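Local coordinates for calcium binding protein (Fasciola hepatica, PDB 5FWZ) that probably binds calcium as a whole protein through EF-hands, the part modelled here being its dynein light chain-like domain, which pairs with a second copy, at residues A[43-48]-A[60-65]; A[67-72]-A[87-92]. One frame throughout, in Å; residues are numbered along the deposited sequence.

Strand 60-65 and strand 88-94 are neighbours in one antiparallel sheet, and the two contacts take opposite sides of it. Contact 1 is core: helix 41-56 lies on one face, and all five touching residues are buried. Contact 2 lies nearer the surface, where strand 69-72 stands off the other face and an aromatic ring, two branched chains and a thioether lie between them. Neither has a hydrogen bond between its own segments. Backbone bonds join the two instead, with Val-63 O 2.7 Å from Leu-91 N, and the mercury ion ties Cys-62 of contact 1 to Cys-90 of contact 2. Both also touch the second subunit.

Contact 1: residues A[43-48]-A[60-65]; sequences DVAQDM and WQCVIL. With HG (mercury (II) ion), chain B.
Ala-45 packs between Cys-62 and Ile-64, two residues of the strand that point their side chains at the helix. Its CB lies 3.9 Å from Cys-62 SG and equally far from Ile-64 CD1, so one methyl serves both neighbours. The helix comes close enough here for backbone to take part: Ala-45 O lies 3.6 Å from Cys-62 CB, a van der Waals contact. Ile-64 reaches in with the far end of its longer branch. Its CG1 lies anti to the carbonyl carbon (chi1 -59°) and the chain then extends, which carries CD1 to 3.7 Å from Val-44 CG1; these two side chains cross at about a right angle. Farther along the helix, the CB of Met-48 comes within 4.1 Å of Cys-62 SG, while the rest of its chain bends away toward Phe-27 and Leu-30 of helix 17-33.

With SG anti to the backbone N (chi1 176°), the sulfur of Cys-62 is carried off the strand to the mercury ion, which it binds at 2.4 Å. Cys-90 on the adjacent strand 88-94, in one of two modelled conformers, is the other ligand, so the heavy atom added for the derivative is lodged between sheet and helices. Behind these residues, backbone bonds from Gln-61, Val-63 and Leu-65 to strand 88-94 hold strand 60-65 in place, and on its other edge a strand of the second subunit pairs with it. Trp-70 of that subunit packs on both Ala-45 and Ile-64, so the partner chain borders the contact. Helix and strand run nearly antiparallel, at 154°, with their axes 7.8 Å apart. This is the helix-on-sheet packing of the dynein light chain fold, in which paired helices lie against an antiparallel sheet that continues into the partner subunit.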
loop_
_atom_site.group_PDB
_atom_site.type_symbol
_atom_site.label_atom_id
_atom_site.label_comp_id
_atom_site.label_asym_id
_atom_site.label_seq_id
_atom_site.Cartn_x
_atom_site.Cartn_y
_atom_site.Cartn_z
ATOM N N ASP A 43 12.715 0.452 7.910
ATOM C CA ASP A 43 13.276 -0.745 8.561
ATOM C C ASP A 43 12.139 -1.577 9.152
ATOM O O ASP A 43 12.109 -2.822 9.031
ATOM C CB ASP A 43 14.209 -0.413 9.731
ATOM C CG ASP A 43 15.375 0.503 9.369
ATOM O OD1 ASP A 43 15.421 1.095 8.274
ATOM O OD2 ASP A 43 16.239 0.677 10.252
ATOM N N VAL A 44 11.210 -0.876 9.809
ATOM C CA VAL A 44 10.015 -1.504 10.376
ATOM C C VAL A 44 9.184 -2.248 9.312
ATOM O O VAL A 44 8.818 -3.388 9.522
ATOM C CB VAL A 44 9.111 -0.487 11.099
ATOM C CG1 VAL A 44 7.830 -1.170 11.587
ATOM C CG2 VAL A 44 9.859 0.194 12.250
ATOM N N ALA A 45 8.896 -1.602 8.185
ATOM C CA ALA A 45 8.135 -2.244 7.105
ATOM C C ALA A 45 8.850 -3.502 6.618
ATOM O O ALA A 45 8.223 -4.545 6.396
ATOM C CB ALA A 45 7.922 -1.291 5.945
ATOM N N GLN A 46 10.169 -3.406 6.485
ATOM C CA GLN A 46 10.974 -4.534 6.031
ATOM C C GLN A 46 10.968 -5.662 7.036
ATOM O O GLN A 46 10.720 -6.792 6.666
ATOM C CB GLN A 46 12.412 -4.107 5.716
ATOM C CG GLN A 46 13.416 -5.263 5.761
ATOM C CD GLN A 46 14.399 -5.235 4.626
ATOM O OE1 GLN A 46 14.507 -6.197 3.866
ATOM N NE2 GLN A 46 15.100 -4.127 4.484
ATOM N N ASP A 47 11.245 -5.362 8.295
ATOM C CA ASP A 47 11.185 -6.400 9.342
ATOM C C ASP A 47 9.781 -7.012 9.582
ATOM O O ASP A 47 9.690 -8.182 9.983
ATOM C CB ASP A 47 11.742 -5.885 10.659
ATOM C CG ASP A 47 13.206 -5.450 10.573
ATOM O OD1 ASP A 47 13.980 -5.973 9.727
ATOM O OD2 ASP A 47 13.568 -4.553 11.366
ATOM N N MET A 48 8.705 -6.240 9.355
ATOM C CA MET A 48 7.333 -6.777 9.443
ATOM C C MET A 48 7.086 -7.801 8.310
ATOM O O MET A 48 6.633 -8.909 8.553
ATOM C CB MET A 48 6.274 -5.664 9.341
ATOM C CG MET A 48 6.037 -4.876 10.603
ATOM S SD MET A 48 5.491 -5.834 12.061
ATOM C CE MET A 48 4.439 -7.100 11.354
ATOM N N TRP A 60 4.410 -11.547 1.461
ATOM C CA TRP A 60 3.759 -10.389 2.099
ATOM C C TRP A 60 4.216 -9.038 1.544
ATOM O O TRP A 60 5.367 -8.874 1.133
ATOM C CB TRP A 60 3.936 -10.417 3.624
ATOM C CG TRP A 60 3.146 -11.508 4.234
ATOM C CD1 TRP A 60 3.545 -12.788 4.419
ATOM C CD2 TRP A 60 1.799 -11.437 4.684
ATOM N NE1 TRP A 60 2.541 -13.528 4.955
ATOM C CE2 TRP A 60 1.454 -12.724 5.149
ATOM C CE3 TRP A 60 0.862 -10.404 4.778
ATOM C CZ2 TRP A 60 0.196 -13.022 5.697
ATOM C CZ3 TRP A 60 -0.405 -10.690 5.312
ATOM C CH2 TRP A 60 -0.724 -11.993 5.765
ATOM N N GLN A 61 3.286 -8.090 1.536
ATOM C CA GLN A 61 3.612 -6.670 1.376
ATOM C C GLN A 61 3.187 -5.901 2.590
ATOM O O GLN A 61 2.249 -6.290 3.248
ATOM C CB GLN A 61 2.990 -6.044 0.140
ATOM C CG GLN A 61 1.644 -6.558 -0.278
ATOM C CD GLN A 61 1.720 -7.731 -1.238
ATOM O OE1 GLN A 61 1.162 -8.796 -0.980
ATOM N NE2 GLN A 61 2.389 -7.532 -2.366
ATOM N N CYS A 62 3.925 -4.844 2.903
ATOM C CA CYS A 62 3.711 -4.042 4.117
ATOM C C CYS A 62 3.736 -2.589 3.739
ATOM O O CYS A 62 4.735 -2.123 3.228
ATOM C CB CYS A 62 4.817 -4.240 5.181
ATOM S SG CYS A 62 4.585 -3.138 6.644
ATOM N N VAL A 63 2.684 -1.859 4.044
ATOM C CA VAL A 63 2.686 -0.421 3.840
ATOM C C VAL A 63 2.415 0.228 5.167
ATOM O O VAL A 63 1.412 -0.085 5.801
ATOM C CB VAL A 63 1.580 0.022 2.842
ATOM C CG1 VAL A 63 1.618 1.545 2.604
ATOM C CG2 VAL A 63 1.703 -0.752 1.547
ATOM N N ILE A 64 3.289 1.138 5.579
ATOM C CA ILE A 64 3.052 1.943 6.764
ATOM C C ILE A 64 2.757 3.342 6.285
ATOM O O ILE A 64 3.383 3.805 5.352
ATOM C CB ILE A 64 4.243 1.943 7.734
ATOM C CG1 ILE A 64 4.550 0.505 8.171
ATOM C CG2 ILE A 64 3.964 2.845 8.934
ATOM C CD1 ILE A 64 5.903 0.337 8.803
ATOM N N LEU A 65 1.793 4.011 6.899
ATOM C CA LEU A 65 1.410 5.317 6.421
ATOM C C LEU A 65 0.812 6.175 7.516
ATOM O O LEU A 65 0.410 5.680 8.548
ATOM C CB LEU A 65 0.441 5.181 5.223
ATOM C CG LEU A 65 -0.997 4.721 5.476
ATOM C CD1 LEU A 65 -1.948 5.902 5.534
ATOM C CD2 LEU A 65 -1.488 3.784 4.397
HETATM HG HG HG B . 2.766 -3.987 7.903
#

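Contact 2: residues A[67-72]-A[87-92]. With HG (mercury (II) ion), chain B.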
loop_
_atom_site.group_PDB
_atom_site.type_symbol
_atom_site.label_atom_id
_atom_site.label_comp_id
_atom_site.label_asym_id
_atom_site.label_seq_id
_atom_site.Cartn_x
_atom_site.Cartn_y
_atom_site.Cartn_z
ATOM N N GLY A 67 -1.989 9.609 7.752
ATOM C CA GLY A 67 -3.068 10.166 6.961
ATOM C C GLY A 67 -4.073 9.119 6.597
ATOM O O GLY A 67 -4.180 8.097 7.259
ATOM N N SER A 68 -4.831 9.409 5.555
ATOM C CA SER A 68 -5.882 8.521 5.049
ATOM C C SER A 68 -5.392 7.653 3.918
ATOM O O SER A 68 -4.341 7.905 3.374
ATOM C CB SER A 68 -7.034 9.370 4.565
ATOM O OG SER A 68 -7.406 10.221 5.627
ATOM N N TYR A 69 -6.163 6.639 3.565
ATOM C CA TYR A 69 -5.811 5.754 2.469
ATOM C C TYR A 69 -7.054 5.067 1.891
ATOM O O TYR A 69 -8.054 4.871 2.577
ATOM C CB TYR A 69 -4.757 4.702 2.928
ATOM C CG TYR A 69 -5.357 3.616 3.773
ATOM C CD1 TYR A 69 -5.703 3.858 5.101
ATOM C CD2 TYR A 69 -5.680 2.372 3.230
ATOM C CE1 TYR A 69 -6.293 2.874 5.879
ATOM C CE2 TYR A 69 -6.287 1.394 4.005
ATOM C CZ TYR A 69 -6.594 1.658 5.324
ATOM O OH TYR A 69 -7.175 0.704 6.115
ATOM N N TRP A 70 -6.968 4.696 0.628
ATOM C CA TRP A 70 -8.027 3.977 -0.088
ATOM C C TRP A 70 -7.310 2.975 -0.956
ATOM O O TRP A 70 -6.437 3.381 -1.718
ATOM C CB TRP A 70 -8.797 4.958 -0.973
ATOM C CG TRP A 70 -9.317 6.095 -0.191
ATOM C CD1 TRP A 70 -10.526 6.164 0.408
ATOM C CD2 TRP A 70 -8.623 7.305 0.159
ATOM N NE1 TRP A 70 -10.649 7.351 1.088
ATOM C CE2 TRP A 70 -9.497 8.074 0.941
ATOM C CE3 TRP A 70 -7.360 7.821 -0.140
ATOM C CZ2 TRP A 70 -9.151 9.321 1.449
ATOM C CZ3 TRP A 70 -7.021 9.083 0.343
ATOM C CH2 TRP A 70 -7.913 9.809 1.142
ATOM N N MET A 71 -7.611 1.692 -0.851
ATOM C CA MET A 71 -6.917 0.720 -1.688
ATOM C C MET A 71 -7.795 -0.292 -2.413
ATOM O O MET A 71 -8.969 -0.447 -2.114
ATOM C CB MET A 71 -5.835 0.002 -0.880
ATOM C CG MET A 71 -6.302 -1.022 0.134
ATOM S SD MET A 71 -4.885 -1.798 0.927
ATOM C CE MET A 71 -4.447 -3.187 -0.173
ATOM N N HIS A 72 -7.193 -0.956 -3.394
ATOM C CA HIS A 72 -7.768 -2.120 -4.020
ATOM C C HIS A 72 -6.667 -3.090 -4.407
ATOM O O HIS A 72 -5.733 -2.701 -5.137
ATOM C CB HIS A 72 -8.584 -1.745 -5.269
ATOM C CG HIS A 72 -9.385 -2.889 -5.815
ATOM N ND1 HIS A 72 -10.406 -3.483 -5.112
ATOM C CD2 HIS A 72 -9.275 -3.584 -6.967
ATOM C CE1 HIS A 72 -10.909 -4.478 -5.818
ATOM N NE2 HIS A 72 -10.239 -4.561 -6.951
ATOM N N ARG A 87 -0.135 7.195 15.488
ATOM C CA ARG A 87 -0.186 7.916 14.197
ATOM C C ARG A 87 -0.042 7.054 12.957
ATOM O O ARG A 87 -0.294 7.535 11.865
ATOM C CB ARG A 87 0.955 8.944 14.092
ATOM C CG ARG A 87 0.815 10.161 14.975
ATOM C CD ARG A 87 1.992 11.114 14.790
ATOM N NE ARG A 87 3.305 10.473 15.036
ATOM C CZ ARG A 87 4.270 10.278 14.131
ATOM N NH1 ARG A 87 4.134 10.660 12.860
ATOM N NH2 ARG A 87 5.410 9.696 14.507
ATOM N N HIS A 88 0.422 5.823 13.113
ATOM C CA HIS A 88 0.767 4.991 11.976
ATOM C C HIS A 88 -0.318 3.961 11.672
ATOM O O HIS A 88 -0.780 3.254 12.563
ATOM C CB HIS A 88 2.109 4.312 12.227
ATOM C CG HIS A 88 3.236 5.283 12.401
ATOM N ND1 HIS A 88 3.852 5.504 13.616
ATOM C CD2 HIS A 88 3.832 6.120 11.517
ATOM C CE1 HIS A 88 4.796 6.415 13.465
ATOM N NE2 HIS A 88 4.798 6.809 12.205
ATOM N N ILE A 89 -0.734 3.933 10.411
ATOM C CA ILE A 89 -1.561 2.891 9.874
ATOM C C ILE A 89 -0.632 1.864 9.232
ATOM O O ILE A 89 0.339 2.203 8.569
ATOM C CB ILE A 89 -2.601 3.434 8.853
ATOM C CG1 ILE A 89 -3.645 4.305 9.578
ATOM C CG2 ILE A 89 -3.247 2.291 8.053
ATOM C CD1 ILE A 89 -4.598 5.083 8.670
ATOM N N CYS A 90 -0.972 0.606 9.403
ATOM C CA CYS A 90 -0.178 -0.494 8.901
ATOM C C CYS A 90 -1.045 -1.384 8.040
ATOM O O CYS A 90 -2.087 -1.841 8.493
ATOM C CB CYS A 90 0.364 -1.299 10.068
ATOM S SG CYS A 90 1.500 -2.575 9.543
ATOM N N LEU A 91 -0.636 -1.611 6.800
ATOM C CA LEU A 91 -1.359 -2.476 5.880
ATOM C C LEU A 91 -0.447 -3.653 5.549
ATOM O O LEU A 91 0.764 -3.514 5.388
ATOM C CB LEU A 91 -1.726 -1.738 4.609
ATOM C CG LEU A 91 -2.330 -0.340 4.751
ATOM C CD1 LEU A 91 -2.605 0.227 3.371
ATOM C CD2 LEU A 91 -3.619 -0.337 5.566
ATOM N N ALA A 92 -1.034 -4.829 5.481
ATOM C CA ALA A 92 -0.275 -5.971 5.106
ATOM C C ALA A 92 -1.209 -7.004 4.503
ATOM O O ALA A 92 -2.311 -7.259 5.026
ATOM C CB ALA A 92 0.499 -6.523 6.299
HETATM HG HG HG B . 2.766 -3.987 7.903
#
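Leu-91 lays its CD2 methyl over one face of the Tyr-69 ring, 3.9 Å from the centroid and 29° off the normal, a CH-pi contact. The methyl is shifted toward the hydroxyl end, with CE2 and CZ its closest ring atoms. Tyr-69 carries CG between its backbone N and carbonyl carbon (chi1 75°), which stands the ring up from strand 69-72 toward strand 88-94. Ile-89 comes from the same side of the ring plane as Leu-91 but obliquely, beyond the CD1-CE1 flank: its CG2 lies 3.8 Å from Tyr-69 CE1, while CD1, at the end of the extended longer branch, reaches 3.4 Å from Gly-67 O.

Met-71 adopts the same first torsion as Tyr-69. It then runs straight through chi2 (178°), which brings SD to 3.9 Å from Leu-91 CD1, the two chains sliding past each other in opposite directions; the bend at chi3 affects only the terminal methyl. Leu-91 thus gives one methyl chiefly to the ring face and shares the other between ring and thioether.

The axes are 10.7 Å apart, too far for backbone pairing, and strand 69-72 pairs instead with a strand of the second subunit. Cys-90 takes no part between the two strands; in one of its two modelled conformers its SG binds mercury. With the tyrosine OH hydrogen-bonded to Gln-82 of strand 80-85, the ring is anchored at its polar end, while contact between the two strands rests on dispersion and CH-pi attraction.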